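Local structure of genome polyprotein (Chicken sicinivirus JSY, 6QWT) at residues A[425-436]-A[456-466]. The protein probably copies the viral RNA genome as the 3D RNA-dependent RNA polymerase, the C-terminal piece of the viral polyprotein. Sequence-based numbering, arbitrary orientation.
Sequences CYLAHHAGPNNY and FIPYEVLQYRW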
# COMPACT_ATOMS: atom_id res chain seq x y z
N CYS A 425 13.35 16.82 -2.24
CA CYS A 425 12.94 18.14 -2.72
C CYS A 425 11.54 18.08 -3.32
O CYS A 425 10.76 19.03 -3.19
CB CYS A 425 13.94 18.66 -3.74
SG CYS A 425 15.53 19.10 -3.03
N TYR A 426 11.20 16.97 -3.99
CA TYR A 426 9.88 16.83 -4.58
C TYR A 426 8.78 16.80 -3.53
O TYR A 426 7.62 17.10 -3.86
CB TYR A 426 9.82 15.55 -5.42
CG TYR A 426 10.75 15.55 -6.61
CD1 TYR A 426 11.73 14.58 -6.74
CD2 TYR A 426 10.64 16.52 -7.61
CE1 TYR A 426 12.59 14.58 -7.83
CE2 TYR A 426 11.49 16.52 -8.70
CZ TYR A 426 12.47 15.54 -8.80
OH TYR A 426 13.32 15.53 -9.88
N LEU A 427 9.11 16.45 -2.29
CA LEU A 427 8.13 16.41 -1.21
C LEU A 427 8.08 17.72 -0.43
O LEU A 427 7.00 18.17 -0.04
CB LEU A 427 8.44 15.25 -0.26
CG LEU A 427 8.52 13.85 -0.88
CD1 LEU A 427 8.90 12.82 0.17
CD2 LEU A 427 7.20 13.48 -1.53
N ALA A 428 9.24 18.34 -0.21
CA ALA A 428 9.38 19.44 0.74
C ALA A 428 8.96 20.80 0.19
O ALA A 428 8.52 21.65 0.97
CB ALA A 428 10.83 19.52 1.23
N HIS A 429 9.07 21.03 -1.11
CA HIS A 429 8.80 22.36 -1.65
C HIS A 429 7.33 22.76 -1.49
O HIS A 429 7.03 23.96 -1.49
CB HIS A 429 9.20 22.45 -3.12
CG HIS A 429 8.19 21.87 -4.06
ND1 HIS A 429 7.14 22.60 -4.57
CD2 HIS A 429 8.07 20.62 -4.58
CE1 HIS A 429 6.42 21.83 -5.36
NE2 HIS A 429 6.96 20.63 -5.39
N HIS A 430 6.42 21.79 -1.35
CA HIS A 430 5.00 22.09 -1.19
C HIS A 430 4.69 22.83 0.10
O HIS A 430 3.58 23.37 0.23
CB HIS A 430 4.18 20.80 -1.26
CG HIS A 430 4.05 20.24 -2.64
ND1 HIS A 430 3.44 20.93 -3.67
CD2 HIS A 430 4.45 19.06 -3.17
CE1 HIS A 430 3.47 20.19 -4.77
NE2 HIS A 430 4.08 19.05 -4.49
N ALA A 431 5.61 22.86 1.06
CA ALA A 431 5.40 23.58 2.31
C ALA A 431 5.48 25.09 2.16
O ALA A 431 5.25 25.80 3.14
CB ALA A 431 6.41 23.11 3.36
N GLY A 432 5.81 25.59 0.97
CA GLY A 432 6.02 27.01 0.78
C GLY A 432 7.47 27.32 0.49
O GLY A 432 8.38 26.60 0.92
N PRO A 433 7.72 28.42 -0.24
CA PRO A 433 9.10 28.71 -0.66
C PRO A 433 10.08 28.87 0.49
O PRO A 433 11.23 28.43 0.38
CB PRO A 433 8.94 30.02 -1.46
CG PRO A 433 7.62 30.58 -1.04
CD PRO A 433 6.75 29.40 -0.76
N ASN A 434 9.67 29.47 1.60
CA ASN A 434 10.60 29.75 2.68
C ASN A 434 10.66 28.64 3.72
O ASN A 434 11.68 28.52 4.41
CB ASN A 434 10.26 31.08 3.35
CG ASN A 434 10.55 32.27 2.44
OD1 ASN A 434 11.64 32.38 1.88
ND2 ASN A 434 9.57 33.15 2.28
N ASN A 435 9.61 27.83 3.85
CA ASN A 435 9.75 26.60 4.62
C ASN A 435 10.64 25.60 3.88
O ASN A 435 11.42 24.88 4.50
CB ASN A 435 8.38 26.00 4.91
CG ASN A 435 7.54 26.90 5.79
OD1 ASN A 435 7.97 27.30 6.87
ND2 ASN A 435 6.33 27.23 5.34
N TYR A 436 10.53 25.57 2.55
CA TYR A 436 11.46 24.78 1.75
C TYR A 436 12.89 25.27 1.94
O TYR A 436 13.81 24.46 2.10
CB TYR A 436 11.06 24.87 0.28
CG TYR A 436 11.97 24.14 -0.68
CD1 TYR A 436 12.17 22.77 -0.58
CD2 TYR A 436 12.62 24.83 -1.70
CE1 TYR A 436 13.00 22.10 -1.47
CE2 TYR A 436 13.46 24.16 -2.59
CZ TYR A 436 13.64 22.80 -2.47
OH TYR A 436 14.47 22.14 -3.35
N PHE A 456 20.29 21.62 -4.28
CA PHE A 456 18.84 21.54 -4.17
C PHE A 456 18.18 22.06 -5.44
O PHE A 456 18.61 23.06 -6.01
CB PHE A 456 18.34 22.33 -2.96
CG PHE A 456 18.94 21.89 -1.65
CD1 PHE A 456 18.35 20.88 -0.91
CD2 PHE A 456 20.09 22.49 -1.16
CE1 PHE A 456 18.90 20.46 0.30
CE2 PHE A 456 20.64 22.08 0.04
CZ PHE A 456 20.05 21.07 0.77
N ILE A 457 17.14 21.36 -5.88
CA ILE A 457 16.34 21.86 -7.01
C ILE A 457 15.74 23.21 -6.64
O ILE A 457 15.11 23.33 -5.57
CB ILE A 457 15.23 20.86 -7.37
CG1 ILE A 457 15.83 19.46 -7.59
CG2 ILE A 457 14.47 21.32 -8.61
CD1 ILE A 457 14.78 18.37 -7.66
N PRO A 458 15.92 24.25 -7.45
CA PRO A 458 15.38 25.57 -7.08
C PRO A 458 13.87 25.54 -6.96
O PRO A 458 13.18 24.81 -7.69
CB PRO A 458 15.84 26.48 -8.22
CG PRO A 458 16.97 25.73 -8.89
CD PRO A 458 16.63 24.28 -8.74
N TYR A 459 13.35 26.33 -6.02
CA TYR A 459 11.91 26.35 -5.78
C TYR A 459 11.14 26.73 -7.04
O TYR A 459 10.06 26.19 -7.30
CB TYR A 459 11.57 27.31 -4.64
CG TYR A 459 10.07 27.45 -4.43
CD1 TYR A 459 9.38 26.55 -3.63
CD2 TYR A 459 9.35 28.46 -5.05
CE1 TYR A 459 8.01 26.67 -3.44
CE2 TYR A 459 7.99 28.58 -4.87
CZ TYR A 459 7.32 27.68 -4.07
OH TYR A 459 5.97 27.80 -3.89
N GLU A 460 11.68 27.66 -7.84
CA GLU A 460 10.98 28.09 -9.04
C GLU A 460 10.81 26.96 -10.03
O GLU A 460 9.81 26.92 -10.76
CB GLU A 460 11.73 29.26 -9.69
CG GLU A 460 11.49 30.59 -9.02
CD GLU A 460 12.72 31.11 -8.31
OE1 GLU A 460 12.95 32.34 -8.36
OE2 GLU A 460 13.45 30.29 -7.72
N VAL A 461 11.77 26.03 -10.09
CA VAL A 461 11.65 24.87 -10.96
C VAL A 461 10.54 23.95 -10.47
O VAL A 461 9.71 23.47 -11.25
CB VAL A 461 12.99 24.13 -11.07
CG1 VAL A 461 12.81 22.77 -11.73
CG2 VAL A 461 14.01 24.97 -11.82
N LEU A 462 10.51 23.67 -9.16
CA LEU A 462 9.52 22.75 -8.63
C LEU A 462 8.12 23.33 -8.71
O LEU A 462 7.17 22.62 -9.07
CB LEU A 462 9.87 22.39 -7.18
CG LEU A 462 11.19 21.62 -7.03
CD1 LEU A 462 11.64 21.58 -5.57
CD2 LEU A 462 11.07 20.22 -7.60
N GLN A 463 7.97 24.62 -8.39
CA GLN A 463 6.64 25.22 -8.42
C GLN A 463 6.13 25.36 -9.85
O GLN A 463 4.95 25.13 -10.11
CB GLN A 463 6.66 26.58 -7.72
CG GLN A 463 5.36 27.37 -7.84
CD GLN A 463 4.20 26.77 -7.05
OE1 GLN A 463 4.32 25.71 -6.44
NE2 GLN A 463 3.06 27.47 -7.06
N TYR A 464 7.00 25.73 -10.79
CA TYR A 464 6.57 25.82 -12.18
C TYR A 464 6.11 24.46 -12.69
O TYR A 464 5.04 24.34 -13.30
CB TYR A 464 7.69 26.35 -13.08
CG TYR A 464 7.43 26.03 -14.53
CD1 TYR A 464 6.48 26.75 -15.26
CD2 TYR A 464 8.09 24.98 -15.17
CE1 TYR A 464 6.22 26.44 -16.58
CE2 TYR A 464 7.82 24.67 -16.49
CZ TYR A 464 6.89 25.40 -17.19
OH TYR A 464 6.63 25.09 -18.50
N ARG A 465 6.93 23.42 -12.47
CA ARG A 465 6.58 22.10 -13.00
C ARG A 465 5.34 21.53 -12.34
O ARG A 465 4.58 20.81 -12.98
CB ARG A 465 7.77 21.15 -12.85
CG ARG A 465 8.77 21.27 -13.99
CD ARG A 465 9.81 20.17 -13.97
NE ARG A 465 9.24 18.85 -14.26
CZ ARG A 465 8.87 18.44 -15.47
NH1 ARG A 465 8.37 17.22 -15.62
NH2 ARG A 465 8.99 19.23 -16.52
N TRP A 466 5.09 21.87 -11.07
CA TRP A 466 3.85 21.43 -10.43
C TRP A 466 2.65 22.10 -11.08
O TRP A 466 1.66 21.43 -11.42
CB TRP A 466 3.87 21.74 -8.93
CG TRP A 466 2.58 21.38 -8.26
CD1 TRP A 466 2.14 20.12 -7.95
CD2 TRP A 466 1.55 22.28 -7.83
NE1 TRP A 466 0.91 20.19 -7.35
CE2 TRP A 466 0.52 21.50 -7.27
CE3 TRP A 466 1.40 23.67 -7.87
CZ2 TRP A 466 -0.64 22.06 -6.74
CZ3 TRP A 466 0.24 24.23 -7.35
CH2 TRP A 466 -0.76 23.43 -6.79
O HOH W 1 5.31 24.42 -4.22
O HOH W 2 4.06 25.85 -2.16
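Leu-462 sets its CB squarely over the imidazole of His-429, 3.6 Å from the ring centroid, so that the methylene makes the CH-pi contact. The branch beyond it serves other partners: CD1 reaches past the ring to His-429 CB and the Cys-425 carbonyl, while CD2 meets Tyr-426. The histidine holds CG between its backbone N and carbonyl carbon (chi1 81°), which lays the ring over Leu-462. Its ND1 is hydrogen-bonded to a water, 2.6 Å away, which donates to Gln-463 OE1 and the His-429 carbonyl.

Nearer the start of helix 459-469, Pro-433 lays CB over the centre of the Tyr-459 ring, 3.7 Å from its centroid; the compact, rigid proline, just after the N-cap residue Gly-432, presents C-H groups to the aromatic face. Tyr-436, with CG anti to the backbone N (chi1 178°), extends its ring so that OH donates to Ile-457 O at 2.6 Å, in the carbonyl plane and on a lone pair. Cys-425 SG sits at the edge of the Phe-456 ring, 4.0 Å from CD1.

At the far end, His-430 points CE1 at the face of Trp-466, edge-to-face with planes at 79°. Asp-213 accepts from His-430 NE2 and, through its backbone O, from Trp-466 NE1; His-397 bonds His-430 ND1 and stacks on the tryptophan.

Helix 459-469 thus packs, mainly through aromatic and aliphatic groups, on the turn and adjoining ends of helices 417-428 and 433-449, consistent with the thumb domain of picornaviral polymerases. The tyrosine bond satisfies the Ile-457 carbonyl and ties down the segment before the helix, while bonds at both His-430 nitrogens fix its ring's rotation, holding CE1 over Trp-466.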